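Local coordinates for signal recognition 54 kDa protein (Pyrococcus furiosus, PDB 3DM5) that is the 54 kDa protein of the signal recognition particle, built from a helical bundle, a P-loop NTPase-type domain and a signal peptide binding domain, at residues F328-M333 / D380-E385; N12-I17 / L294-I299; R400-S405 / K410-L415; L120-Q125 / K277-E282. One frame throughout, in Å; residues are numbered along the deposited sequence.

Interaction 1 (F328-M333 / D380-E385); sequences FTLKDM and DSMTEE
Lys331 and Glu384 supply the charged part of this contact, a salt bridge and hydrogen bond of 2.6 Å between Lys331 NZ and Glu384 OE2. The ammonium meets OE2 nearly in line with its C-O bond, and the two side chains run at about a right angle to each other. Glu384 starts out pointing away from 328-333; the bend at chi2 (57°) folds its carboxylate back toward the lysine, whose own chain is kinked at chi2, chi3 and chi4. Lys331 NZ has a second acidic partner, Asp285 of the second subunit, so this ammonium is shared by two carboxylates.

The apolar part joins Leu330 to Met382. Both branches of the leucine, CD1 and CD2, lie 4.1 Å from Met382 SD, so the sulfur faces the fork rather than one methyl. The methionine chain is extended beyond CG and carries SD across to it.

Each segment also starts a helix of the signal peptide binding domain. Thr329 and Asp332 form a capping box: Asp332 N donates to Thr329 OG1 over 3.1 Å at a nearly straight 169°, and Thr329 N returns a 3.0 Å bond to Asp332 OD1. Lys331 N adds a weak bond to the same hydroxyl. Thr383 is the N-cap of helix 384-388, which places Glu384 in its first turn as Lys331 is in that of helix 330-341.

Interaction 2 (N12-I17 / L294-I299); sequences NTLKKI and LGLGDI
Leu14, on helix 5-19, directs its CD1 methyl at two leucines of segment 294-299, in the loop after helix 286-293. The nearest is Leu294, with Leu14 CD1 4.0 Å from Leu294 CD1; the same methyl lies 4.1 Å from Leu294 CB, so it rests along the side of that chain. Both leucines hold CG opposite their carbonyl carbon (chi1 -71° for Leu14, -58° for Leu294), and the two chains pass each other at a slant. Leu296 makes the looser approach, Leu14 CD1 to Leu296 CD2 at 4.4 Å. Its CB does not face the helix, and it is the CD2 branch that closes the distance.

The polar groups contribute little by comparison: Lys15 NZ stays 6.6 Å from Asp298 OD2, opposite charges without direct contact. Leu83 and Tyr80 of helix 71-86 continue the apolar surface, touching Leu294 and Leu296 respectively, and Glu312 of the second subunit packs on Leu296.

Gly295, with a positive phi of 75°, turns the backbone between the two leucines, consistent with both side chains lying on the Leu14 side. With two bonds back into the last turn of helix 286-293 it forms a Schellman motif that ends the helix, and the leucines before and after it pack against the N-terminal helical bundle.

Interaction 3 (R400-S405 / K410-L415); sequences RIARGS and KDVKEL
Val412 is at the centre of this contact, pressing its CG2 methyl against two consecutive residues of helix 395-405, Ile401 and Ala402. The methyl is 3.7 Å from both Ala402 CA and Ala402 CB, so it lies against the alanine's backbone as well as its side chain. A small residue at this point agrees with the close backbones, whose CA atoms come within 6.1 Å at Ala402 and Val412. With chi1 at 174°, Val412 keeps CG1 opposite its own backbone N and sets CG2 beside that N, where it faces the other helix.

Ile401 contributes its short branch: Ile401 CG2 lies 4.0 Å from Val412 CG2, and the two side chains cross at about a right angle. The carbonyl of Ile401 is gripped twice within its own segment, by Ser405 N at 2.9 Å and by Ser405 OG at 2.6 Å, the hydroxyl donating from 32° off the carbonyl plane.

The helices follow each other through a short link, consistent with the helix-turn-helix character of the signal peptide binding domain. Ile378 of helix 369-379 packs on Ile401 and Leu415, Ile398 adds to the surface at Val412, and Leu415 continues the packing onto Leu330 and Met333 of helix 330-341.

Interaction 4 (L120-Q125 / K277-E282); sequences LARYFQ and KIDDIE
Arg122 belongs to helix 113-125, which follows the probable P-loop of the NTPase-type domain, and it packs on Ile278 and Asp279 in the turn leading into strand 281-283. That turn is of type I, from Lys277 to Asp280, and is closed by a 2.9 Å bond from Asp280 N to Lys277 O.

The aliphatic part of the arginine does most of the touching. Arg122 CB lies 3.7 Å from Ile278 CG1 and Arg122 CG 3.9 Å from the same atom, the two chains crossing at about a right angle. The chain leaves the helix with CG opposite its backbone N (chi1 168°) and then bends at chi2, which leaves NE facing Asp279 and carries NH1 on toward Gln125.

Asp279 approaches that group at its edge, near its plane, with Asp279 OD1 4.0 Å from Arg122 NE. This exceeds salt-bridge range, and the carboxylate is turned 62° from the guanidinium, so any attraction is probably a general electrostatic one. A firmer hold comes from within the helix: Arg122 NH1 donates to Gln125 OE1 over 2.7 Å, with the oxygen only 5° out of the guanidinium plane.

Deeper in, Ile281 reaches the helix backbone, Ile281 CD1 being 4.4 Å from Leu120 N. Phe271 of strand 269-273, antiparallel neighbour of 281-283, touches both Leu120 and Ile281, while Leu103 and Met105 of strand 101-106 receive Leu120; Tyr154 packs on Arg122 and Ile278 from the loop after helix 142-151.

In the fold
Interactions 1 and 3 share the signal peptide binding domain, their centres about 13 Å apart, and Ser381 connects them directly: its O lies 3.2 Å from Arg400 NH2, and its OG 3.2 Å from Ile401 O, both probable hydrogen bonds. Interaction 4 belongs to the NTPase-type domain, whose guanosine-5'-diphosphate pocket draws on residues between 109 and 276, a range that ends just before segment 277-282. It is about 60 Å from interaction 1, centre to centre, and about 69 Å from interaction 3. Interaction 2 encloses interaction 4 along the chain and lies between these extremes, its centre about 30 Å from that of interaction 4 and about 36 Å from that of interaction 1.

Interaction 1 (F328-M333 / D380-E385)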
loop_
_atom_site.group_PDB
_atom_site.type_symbol
_atom_site.label_atom_id
_atom_site.label_comp_id
_atom_site.label_asym_id
_atom_site.label_seq_id
_atom_site.Cartn_x
_atom_site.Cartn_y
_atom_site.Cartn_z
ATOM N N PHE A 328 -17.208 -40.302 -0.353
ATOM C CA PHE A 328 -18.097 -39.156 -0.262
ATOM C C PHE A 328 -18.405 -38.979 1.220
ATOM O O PHE A 328 -18.657 -39.958 1.926
ATOM C CB PHE A 328 -19.352 -39.434 -1.100
ATOM C CG PHE A 328 -20.504 -38.491 -0.857
ATOM C CD1 PHE A 328 -20.632 -37.330 -1.599
ATOM C CD2 PHE A 328 -21.495 -38.802 0.061
ATOM C CE1 PHE A 328 -21.706 -36.463 -1.406
ATOM C CE2 PHE A 328 -22.569 -37.944 0.260
ATOM C CZ PHE A 328 -22.675 -36.768 -0.480
ATOM N N THR A 329 -18.339 -37.742 1.705
ATOM C CA THR A 329 -18.429 -37.492 3.139
ATOM C C THR A 329 -19.536 -36.525 3.486
ATOM O O THR A 329 -20.161 -35.917 2.608
ATOM C CB THR A 329 -17.126 -36.896 3.708
ATOM O OG1 THR A 329 -17.040 -35.511 3.350
ATOM C CG2 THR A 329 -15.895 -37.643 3.184
ATOM N N LEU A 330 -19.757 -36.384 4.789
ATOM C CA LEU A 330 -20.743 -35.453 5.316
ATOM C C LEU A 330 -20.365 -34.026 4.979
ATOM O O LEU A 330 -21.220 -33.146 4.925
ATOM C CB LEU A 330 -20.869 -35.623 6.827
ATOM C CG LEU A 330 -21.941 -36.623 7.255
ATOM C CD1 LEU A 330 -21.451 -37.464 8.414
ATOM C CD2 LEU A 330 -23.202 -35.871 7.619
ATOM N N LYS A 331 -19.076 -33.807 4.754
ATOM C CA LYS A 331 -18.589 -32.498 4.354
ATOM C C LYS A 331 -18.988 -32.245 2.903
ATOM O O LYS A 331 -19.503 -31.181 2.566
ATOM C CB LYS A 331 -17.071 -32.428 4.506
ATOM C CG LYS A 331 -16.564 -31.132 5.114
ATOM C CD LYS A 331 -16.198 -31.293 6.585
ATOM C CE LYS A 331 -14.714 -31.598 6.758
ATOM N NZ LYS A 331 -13.883 -30.363 6.786
ATOM N N ASP A 332 -18.749 -33.238 2.051
ATOM C CA ASP A 332 -19.186 -33.191 0.656
ATOM C C ASP A 332 -20.694 -32.919 0.503
ATOM O O ASP A 332 -21.101 -32.140 -0.359
ATOM C CB ASP A 332 -18.817 -34.489 -0.049
ATOM C CG ASP A 332 -17.321 -34.661 -0.203
ATOM O OD1 ASP A 332 -16.814 -35.785 0.012
ATOM O OD2 ASP A 332 -16.645 -33.667 -0.543
ATOM N N MET A 333 -21.512 -33.561 1.336
ATOM C CA MET A 333 -22.958 -33.345 1.331
ATOM C C MET A 333 -23.323 -31.955 1.868
ATOM O O MET A 333 -24.057 -31.202 1.226
ATOM C CB MET A 333 -23.665 -34.430 2.145
ATOM C CG MET A 333 -25.185 -34.398 2.034
ATOM S SD MET A 333 -26.044 -35.197 3.413
ATOM C CE MET A 333 -25.832 -33.972 4.699
ATOM N N ASP A 380 -23.048 -29.069 12.502
ATOM C CA ASP A 380 -22.249 -28.159 13.310
ATOM C C ASP A 380 -22.064 -28.704 14.717
ATOM O O ASP A 380 -21.380 -28.101 15.552
ATOM C CB ASP A 380 -22.918 -26.792 13.403
ATOM C CG ASP A 380 -22.917 -26.045 12.080
ATOM O OD1 ASP A 380 -22.290 -26.534 11.116
ATOM O OD2 ASP A 380 -23.546 -24.966 12.013
ATOM N N SER A 381 -22.700 -29.833 14.989
ATOM C CA SER A 381 -22.555 -30.468 16.281
ATOM C C SER A 381 -21.776 -31.766 16.128
ATOM O O SER A 381 -21.536 -32.493 17.098
ATOM C CB SER A 381 -23.911 -30.729 16.917
ATOM O OG SER A 381 -23.731 -31.378 18.160
ATOM N N MET A 382 -21.388 -32.054 14.895
ATOM C CA MET A 382 -20.552 -33.204 14.640
ATOM C C MET A 382 -19.079 -32.784 14.692
ATOM O O MET A 382 -18.742 -31.600 14.532
ATOM C CB MET A 382 -20.899 -33.840 13.291
ATOM C CG MET A 382 -22.364 -34.284 13.148
ATOM S SD MET A 382 -22.668 -35.216 11.625
ATOM C CE MET A 382 -24.302 -35.847 11.959
ATOM N N THR A 383 -18.209 -33.760 14.933
ATOM C CA THR A 383 -16.786 -33.500 14.951
ATOM C C THR A 383 -16.232 -33.714 13.558
ATOM O O THR A 383 -16.941 -34.177 12.661
ATOM C CB THR A 383 -16.043 -34.409 15.943
ATOM O OG1 THR A 383 -16.150 -35.786 15.536
ATOM C CG2 THR A 383 -16.621 -34.231 17.326
ATOM N N GLU A 384 -14.962 -33.373 13.384
ATOM C CA GLU A 384 -14.295 -33.502 12.098
ATOM C C GLU A 384 -14.298 -34.957 11.684
ATOM O O GLU A 384 -14.691 -35.291 10.569
ATOM C CB GLU A 384 -12.853 -32.965 12.185
ATOM C CG GLU A 384 -12.319 -32.379 10.902
ATOM C CD GLU A 384 -13.176 -31.241 10.333
ATOM O OE1 GLU A 384 -13.970 -30.612 11.072
ATOM O OE2 GLU A 384 -13.038 -30.970 9.123
ATOM N N GLU A 385 -13.875 -35.823 12.600
ATOM C CA GLU A 385 -13.728 -37.247 12.291
ATOM C C GLU A 385 -15.058 -37.866 11.886
ATOM O O GLU A 385 -15.092 -38.785 11.074
ATOM C CB GLU A 385 -13.155 -38.008 13.482
ATOM C CG GLU A 385 -14.086 -38.035 14.671
ATOM C CD GLU A 385 -13.581 -38.922 15.781
ATOM O OE1 GLU A 385 -12.868 -39.911 15.468
ATOM O OE2 GLU A 385 -13.909 -38.618 16.958
#

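Interaction 2 (N12-I17 / L294-I299)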
loop_
_atom_site.group_PDB
_atom_site.type_symbol
_atom_site.label_atom_id
_atom_site.label_comp_id
_atom_site.label_asym_id
_atom_site.label_seq_id
_atom_site.Cartn_x
_atom_site.Cartn_y
_atom_site.Cartn_z
ATOM N N ASN A 12 -17.131 0.369 -3.876
ATOM C CA ASN A 12 -17.216 -0.430 -2.659
ATOM C C ASN A 12 -18.229 0.103 -1.665
ATOM O O ASN A 12 -18.843 -0.656 -0.915
ATOM C CB ASN A 12 -15.846 -0.579 -2.001
ATOM C CG ASN A 12 -14.956 -1.554 -2.745
ATOM O OD1 ASN A 12 -15.425 -2.336 -3.580
ATOM N ND2 ASN A 12 -13.665 -1.507 -2.456
ATOM N N THR A 13 -18.412 1.413 -1.660
ATOM C CA THR A 13 -19.394 2.007 -0.776
ATOM C C THR A 13 -20.770 1.603 -1.272
ATOM O O THR A 13 -21.680 1.430 -0.480
ATOM C CB THR A 13 -19.269 3.534 -0.738
ATOM O OG1 THR A 13 -19.845 4.094 -1.927
ATOM C CG2 THR A 13 -17.803 3.937 -0.627
ATOM N N LEU A 14 -20.910 1.438 -2.585
ATOM C CA LEU A 14 -22.189 1.046 -3.173
ATOM C C LEU A 14 -22.457 -0.441 -2.953
ATOM O O LEU A 14 -23.596 -0.831 -2.690
ATOM C CB LEU A 14 -22.267 1.413 -4.665
ATOM C CG LEU A 14 -22.377 2.910 -4.973
ATOM C CD1 LEU A 14 -22.783 3.122 -6.399
ATOM C CD2 LEU A 14 -23.371 3.586 -4.035
ATOM N N LYS A 15 -21.411 -1.261 -3.060
ATOM C CA LYS A 15 -21.501 -2.683 -2.723
ATOM C C LYS A 15 -21.903 -2.851 -1.268
ATOM O O LYS A 15 -22.747 -3.673 -0.938
ATOM C CB LYS A 15 -20.174 -3.401 -2.963
ATOM C CG LYS A 15 -19.831 -3.630 -4.441
ATOM C CD LYS A 15 -18.339 -3.903 -4.604
ATOM C CE LYS A 15 -17.842 -3.685 -6.035
ATOM N NZ LYS A 15 -17.567 -4.963 -6.761
ATOM N N LYS A 16 -21.297 -2.061 -0.394
ATOM C CA LYS A 16 -21.608 -2.154 1.016
ATOM C C LYS A 16 -23.091 -1.962 1.199
ATOM O O LYS A 16 -23.737 -2.713 1.925
ATOM C CB LYS A 16 -20.838 -1.109 1.818
ATOM C CG LYS A 16 -19.425 -1.526 2.207
ATOM C CD LYS A 16 -18.876 -0.624 3.312
ATOM C CE LYS A 16 -17.516 -1.105 3.797
ATOM N NZ LYS A 16 -17.020 -0.289 4.948
ATOM N N ILE A 17 -23.631 -0.953 0.528
ATOM C CA ILE A 17 -25.056 -0.665 0.610
ATOM C C ILE A 17 -25.890 -1.847 0.113
ATOM O O ILE A 17 -26.864 -2.236 0.745
ATOM C CB ILE A 17 -25.416 0.613 -0.168
ATOM C CG1 ILE A 17 -24.758 1.810 0.504
ATOM C CG2 ILE A 17 -26.920 0.795 -0.234
ATOM C CD1 ILE A 17 -25.603 3.031 0.508
ATOM N N LEU A 294 -18.279 3.861 -10.973
ATOM C CA LEU A 294 -18.949 3.167 -9.860
ATOM C C LEU A 294 -19.180 1.657 -10.056
ATOM O O LEU A 294 -19.723 0.983 -9.184
ATOM C CB LEU A 294 -20.275 3.839 -9.536
ATOM C CG LEU A 294 -20.142 5.313 -9.175
ATOM C CD1 LEU A 294 -21.503 5.898 -8.997
ATOM C CD2 LEU A 294 -19.336 5.458 -7.914
ATOM N N GLY A 295 -18.768 1.132 -11.199
ATOM C CA GLY A 295 -18.880 -0.289 -11.453
ATOM C C GLY A 295 -20.291 -0.760 -11.755
ATOM O O GLY A 295 -20.608 -1.936 -11.570
ATOM N N LEU A 296 -21.124 0.162 -12.232
ATOM C CA LEU A 296 -22.523 -0.110 -12.524
ATOM C C LEU A 296 -22.674 -0.859 -13.825
ATOM O O LEU A 296 -21.862 -0.699 -14.737
ATOM C CB LEU A 296 -23.310 1.196 -12.612
ATOM C CG LEU A 296 -23.266 1.995 -11.316
ATOM C CD1 LEU A 296 -24.057 3.282 -11.389
ATOM C CD2 LEU A 296 -23.768 1.118 -10.208
ATOM N N GLY A 297 -23.719 -1.681 -13.898
ATOM C CA GLY A 297 -24.084 -2.368 -15.122
ATOM C C GLY A 297 -23.049 -3.363 -15.596
ATOM O O GLY A 297 -22.937 -3.640 -16.795
ATOM N N ASP A 298 -22.307 -3.920 -14.645
ATOM C CA ASP A 298 -21.165 -4.758 -14.970
ATOM C C ASP A 298 -21.559 -6.189 -15.358
ATOM O O ASP A 298 -21.189 -7.155 -14.689
ATOM C CB ASP A 298 -20.144 -4.754 -13.832
ATOM C CG ASP A 298 -18.844 -5.422 -14.221
ATOM O OD1 ASP A 298 -18.601 -5.611 -15.431
ATOM O OD2 ASP A 298 -18.065 -5.770 -13.315
ATOM N N ILE A 299 -22.298 -6.308 -16.457
ATOM C CA ILE A 299 -22.655 -7.611 -17.020
ATOM C C ILE A 299 -21.429 -8.395 -17.492
ATOM O O ILE A 299 -21.407 -9.627 -17.417
ATOM C CB ILE A 299 -23.629 -7.468 -18.202
ATOM C CG1 ILE A 299 -24.851 -6.641 -17.794
ATOM C CG2 ILE A 299 -24.047 -8.850 -18.710
ATOM C CD1 ILE A 299 -25.782 -7.371 -16.837
#

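Interaction 3 (R400-S405 / K410-L415)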
loop_
_atom_site.group_PDB
_atom_site.type_symbol
_atom_site.label_atom_id
_atom_site.label_comp_id
_atom_site.label_asym_id
_atom_site.label_seq_id
_atom_site.Cartn_x
_atom_site.Cartn_y
_atom_site.Cartn_z
ATOM N N ARG A 400 -25.267 -37.883 21.256
ATOM C CA ARG A 400 -24.438 -36.704 21.543
ATOM C C ARG A 400 -24.715 -35.608 20.504
ATOM O O ARG A 400 -24.990 -34.447 20.839
ATOM C CB ARG A 400 -22.937 -37.046 21.556
ATOM C CG ARG A 400 -22.050 -35.901 22.120
ATOM C CD ARG A 400 -20.619 -35.813 21.520
ATOM N NE ARG A 400 -20.599 -35.261 20.162
ATOM C CZ ARG A 400 -20.217 -35.933 19.075
ATOM N NH1 ARG A 400 -19.800 -37.186 19.179
ATOM N NH2 ARG A 400 -20.246 -35.355 17.876
ATOM N N ILE A 401 -24.641 -35.996 19.235
ATOM C CA ILE A 401 -24.923 -35.083 18.142
ATOM C C ILE A 401 -26.295 -34.413 18.335
ATOM O O ILE A 401 -26.417 -33.184 18.279
ATOM C CB ILE A 401 -24.821 -35.817 16.795
ATOM C CG1 ILE A 401 -23.409 -36.394 16.637
ATOM C CG2 ILE A 401 -25.196 -34.900 15.635
ATOM C CD1 ILE A 401 -23.219 -37.244 15.422
ATOM N N ALA A 402 -27.312 -35.225 18.601
ATOM C CA ALA A 402 -28.668 -34.734 18.802
ATOM C C ALA A 402 -28.738 -33.751 19.969
ATOM O O ALA A 402 -29.329 -32.674 19.867
ATOM C CB ALA A 402 -29.601 -35.897 19.027
ATOM N N ARG A 403 -28.127 -34.132 21.083
ATOM C CA ARG A 403 -28.054 -33.271 22.260
ATOM C C ARG A 403 -27.291 -31.969 21.983
ATOM O O ARG A 403 -27.761 -30.882 22.333
ATOM C CB ARG A 403 -27.424 -34.041 23.424
ATOM C CG ARG A 403 -26.947 -33.190 24.588
ATOM C CD ARG A 403 -26.950 -34.018 25.860
ATOM N NE ARG A 403 -25.800 -33.738 26.713
ATOM C CZ ARG A 403 -24.698 -34.483 26.745
ATOM N NH1 ARG A 403 -24.596 -35.560 25.968
ATOM N NH2 ARG A 403 -23.697 -34.155 27.556
ATOM N N GLY A 404 -26.125 -32.088 21.343
ATOM C CA GLY A 404 -25.300 -30.937 21.002
ATOM C C GLY A 404 -25.893 -29.973 19.983
ATOM O O GLY A 404 -25.538 -28.795 19.961
ATOM N N SER A 405 -26.794 -30.465 19.135
ATOM C CA SER A 405 -27.412 -29.630 18.104
ATOM C C SER A 405 -28.770 -29.113 18.532
ATOM O O SER A 405 -29.375 -28.310 17.828
ATOM C CB SER A 405 -27.560 -30.408 16.800
ATOM O OG SER A 405 -28.147 -31.662 17.059
ATOM N N LYS A 410 -34.026 -38.492 16.132
ATOM C CA LYS A 410 -34.761 -38.779 14.910
ATOM C C LYS A 410 -34.174 -37.948 13.778
ATOM O O LYS A 410 -33.729 -38.491 12.769
ATOM C CB LYS A 410 -36.247 -38.478 15.082
ATOM N N ASP A 411 -34.166 -36.630 13.962
ATOM C CA ASP A 411 -33.565 -35.714 12.999
ATOM C C ASP A 411 -32.172 -36.180 12.563
ATOM O O ASP A 411 -31.849 -36.181 11.370
ATOM C CB ASP A 411 -33.476 -34.308 13.593
ATOM C CG ASP A 411 -34.830 -33.640 13.722
ATOM O OD1 ASP A 411 -35.561 -33.571 12.711
ATOM O OD2 ASP A 411 -35.155 -33.168 14.833
ATOM N N VAL A 412 -31.356 -36.582 13.534
ATOM C CA VAL A 412 -29.989 -37.006 13.254
ATOM C C VAL A 412 -29.958 -38.212 12.322
ATOM O O VAL A 412 -29.175 -38.241 11.367
ATOM C CB VAL A 412 -29.201 -37.309 14.544
ATOM C CG1 VAL A 412 -27.836 -37.874 14.207
ATOM C CG2 VAL A 412 -29.065 -36.052 15.387
ATOM N N LYS A 413 -30.813 -39.198 12.592
ATOM C CA LYS A 413 -30.881 -40.393 11.752
ATOM C C LYS A 413 -31.472 -40.031 10.390
ATOM O O LYS A 413 -31.176 -40.670 9.378
ATOM C CB LYS A 413 -31.676 -41.504 12.441
ATOM C CG LYS A 413 -31.151 -41.830 13.837
ATOM C CD LYS A 413 -32.107 -42.687 14.666
ATOM C CE LYS A 413 -31.710 -44.158 14.659
ATOM N NZ LYS A 413 -32.316 -44.901 15.809
ATOM N N GLU A 414 -32.286 -38.979 10.371
ATOM C CA GLU A 414 -32.839 -38.462 9.124
ATOM C C GLU A 414 -31.710 -37.977 8.229
ATOM O O GLU A 414 -31.498 -38.510 7.132
ATOM C CB GLU A 414 -33.824 -37.322 9.396
ATOM N N LEU A 415 -30.989 -36.965 8.713
ATOM C CA LEU A 415 -29.800 -36.447 8.041
ATOM C C LEU A 415 -28.896 -37.574 7.548
ATOM O O LEU A 415 -28.475 -37.571 6.393
ATOM C CB LEU A 415 -29.014 -35.516 8.975
ATOM C CG LEU A 415 -27.922 -34.618 8.374
ATOM C CD1 LEU A 415 -27.396 -33.670 9.429
ATOM C CD2 LEU A 415 -26.777 -35.417 7.783
#

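Interaction 4 (L120-Q125 / K277-E282)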
loop_
_atom_site.group_PDB
_atom_site.type_symbol
_atom_site.label_atom_id
_atom_site.label_comp_id
_atom_site.label_asym_id
_atom_site.label_seq_id
_atom_site.Cartn_x
_atom_site.Cartn_y
_atom_site.Cartn_z
ATOM N N LEU A 120 -6.604 14.172 -31.033
ATOM C CA LEU A 120 -7.827 14.784 -31.554
ATOM C C LEU A 120 -7.884 14.718 -33.096
ATOM O O LEU A 120 -8.904 14.372 -33.677
ATOM C CB LEU A 120 -7.950 16.214 -31.042
ATOM C CG LEU A 120 -9.329 16.858 -31.098
ATOM C CD1 LEU A 120 -10.351 16.017 -30.374
ATOM C CD2 LEU A 120 -9.239 18.228 -30.501
ATOM N N ALA A 121 -6.778 14.997 -33.764
ATOM C CA ALA A 121 -6.747 14.869 -35.218
ATOM C C ALA A 121 -7.074 13.444 -35.640
ATOM O O ALA A 121 -7.921 13.218 -36.516
ATOM C CB ALA A 121 -5.400 15.281 -35.756
ATOM N N ARG A 122 -6.412 12.482 -35.006
ATOM C CA ARG A 122 -6.625 11.073 -35.321
ATOM C C ARG A 122 -8.052 10.620 -34.992
ATOM O O ARG A 122 -8.642 9.841 -35.740
ATOM C CB ARG A 122 -5.610 10.191 -34.578
ATOM C CG ARG A 122 -5.922 8.690 -34.619
ATOM C CD ARG A 122 -5.858 8.135 -36.037
ATOM N NE ARG A 122 -6.107 6.699 -36.058
ATOM C CZ ARG A 122 -6.408 6.004 -37.149
ATOM N NH1 ARG A 122 -6.511 6.620 -38.315
ATOM N NH2 ARG A 122 -6.616 4.693 -37.073
ATOM N N TYR A 123 -8.596 11.084 -33.869
ATOM C CA TYR A 123 -9.970 10.771 -33.515
ATOM C C TYR A 123 -10.897 11.136 -34.669
ATOM O O TYR A 123 -11.755 10.344 -35.060
ATOM C CB TYR A 123 -10.396 11.509 -32.230
ATOM C CG TYR A 123 -11.886 11.502 -31.945
ATOM C CD1 TYR A 123 -12.445 10.551 -31.111
ATOM C CD2 TYR A 123 -12.740 12.454 -32.501
ATOM C CE1 TYR A 123 -13.812 10.542 -30.841
ATOM C CE2 TYR A 123 -14.123 12.442 -32.234
ATOM C CZ TYR A 123 -14.640 11.482 -31.404
ATOM O OH TYR A 123 -15.988 11.442 -31.116
ATOM N N PHE A 124 -10.728 12.337 -35.210
ATOM C CA PHE A 124 -11.590 12.787 -36.291
ATOM C C PHE A 124 -11.337 12.090 -37.627
ATOM O O PHE A 124 -12.279 11.778 -38.351
ATOM C CB PHE A 124 -11.526 14.304 -36.453
ATOM C CG PHE A 124 -12.355 15.031 -35.457
ATOM C CD1 PHE A 124 -11.784 15.937 -34.575
ATOM C CD2 PHE A 124 -13.712 14.761 -35.364
ATOM C CE1 PHE A 124 -12.577 16.604 -33.634
ATOM C CE2 PHE A 124 -14.508 15.421 -34.425
ATOM C CZ PHE A 124 -13.942 16.347 -33.563
ATOM N N GLN A 125 -10.072 11.861 -37.950
ATOM C CA GLN A 125 -9.716 11.162 -39.182
ATOM C C GLN A 125 -10.253 9.724 -39.224
ATOM O O GLN A 125 -10.850 9.301 -40.207
ATOM C CB GLN A 125 -8.204 11.162 -39.377
ATOM C CG GLN A 125 -7.815 10.713 -40.745
ATOM C CD GLN A 125 -6.801 9.584 -40.716
ATOM O OE1 GLN A 125 -6.603 8.941 -39.690
ATOM N NE2 GLN A 125 -6.160 9.335 -41.851
ATOM N N LYS A 277 0.035 6.989 -25.965
ATOM C CA LYS A 277 -0.237 6.635 -27.347
ATOM C C LYS A 277 -1.396 7.430 -28.008
ATOM O O LYS A 277 -2.288 7.927 -27.330
ATOM C CB LYS A 277 -0.441 5.123 -27.444
ATOM N N ILE A 278 -1.345 7.534 -29.340
ATOM C CA ILE A 278 -2.205 8.392 -30.169
ATOM C C ILE A 278 -3.702 8.125 -30.023
ATOM O O ILE A 278 -4.537 8.987 -30.303
ATOM C CB ILE A 278 -1.861 8.211 -31.678
ATOM C CG1 ILE A 278 -2.623 9.204 -32.551
ATOM C CG2 ILE A 278 -2.213 6.807 -32.150
ATOM C CD1 ILE A 278 -2.006 10.526 -32.586
ATOM N N ASP A 279 -4.042 6.919 -29.604
ATOM C CA ASP A 279 -5.432 6.512 -29.468
ATOM C C ASP A 279 -5.934 6.685 -28.034
ATOM O O ASP A 279 -7.111 6.456 -27.744
ATOM C CB ASP A 279 -5.592 5.061 -29.926
ATOM C CG ASP A 279 -5.326 4.893 -31.419
ATOM O OD1 ASP A 279 -6.070 5.488 -32.245
ATOM O OD2 ASP A 279 -4.371 4.165 -31.767
ATOM N N ASP A 280 -5.043 7.121 -27.146
ATOM C CA ASP A 280 -5.358 7.178 -25.725
ATOM C C ASP A 280 -6.143 8.427 -25.362
ATOM O O ASP A 280 -5.720 9.200 -24.504
ATOM C CB ASP A 280 -4.072 7.108 -24.884
ATOM C CG ASP A 280 -3.386 5.749 -24.970
ATOM O OD1 ASP A 280 -4.083 4.737 -25.202
ATOM O OD2 ASP A 280 -2.153 5.678 -24.788
ATOM N N ILE A 281 -7.287 8.608 -26.021
ATOM C CA ILE A 281 -8.202 9.722 -25.781
ATOM C C ILE A 281 -9.636 9.205 -25.873
ATOM O O ILE A 281 -9.952 8.398 -26.730
ATOM C CB ILE A 281 -7.994 10.834 -26.828
ATOM C CG1 ILE A 281 -8.945 11.998 -26.597
ATOM C CG2 ILE A 281 -8.211 10.292 -28.210
ATOM C CD1 ILE A 281 -8.473 13.317 -27.191
ATOM N N GLU A 282 -10.509 9.654 -24.983
ATOM C CA GLU A 282 -11.900 9.244 -25.061
ATOM C C GLU A 282 -12.845 10.437 -24.821
ATOM O O GLU A 282 -12.534 11.334 -24.041
ATOM C CB GLU A 282 -12.162 8.067 -24.111
ATOM C CG GLU A 282 -12.201 8.441 -22.657
ATOM C CD GLU A 282 -12.744 7.319 -21.776
ATOM O OE1 GLU A 282 -12.144 6.217 -21.787
ATOM O OE2 GLU A 282 -13.760 7.541 -21.067
#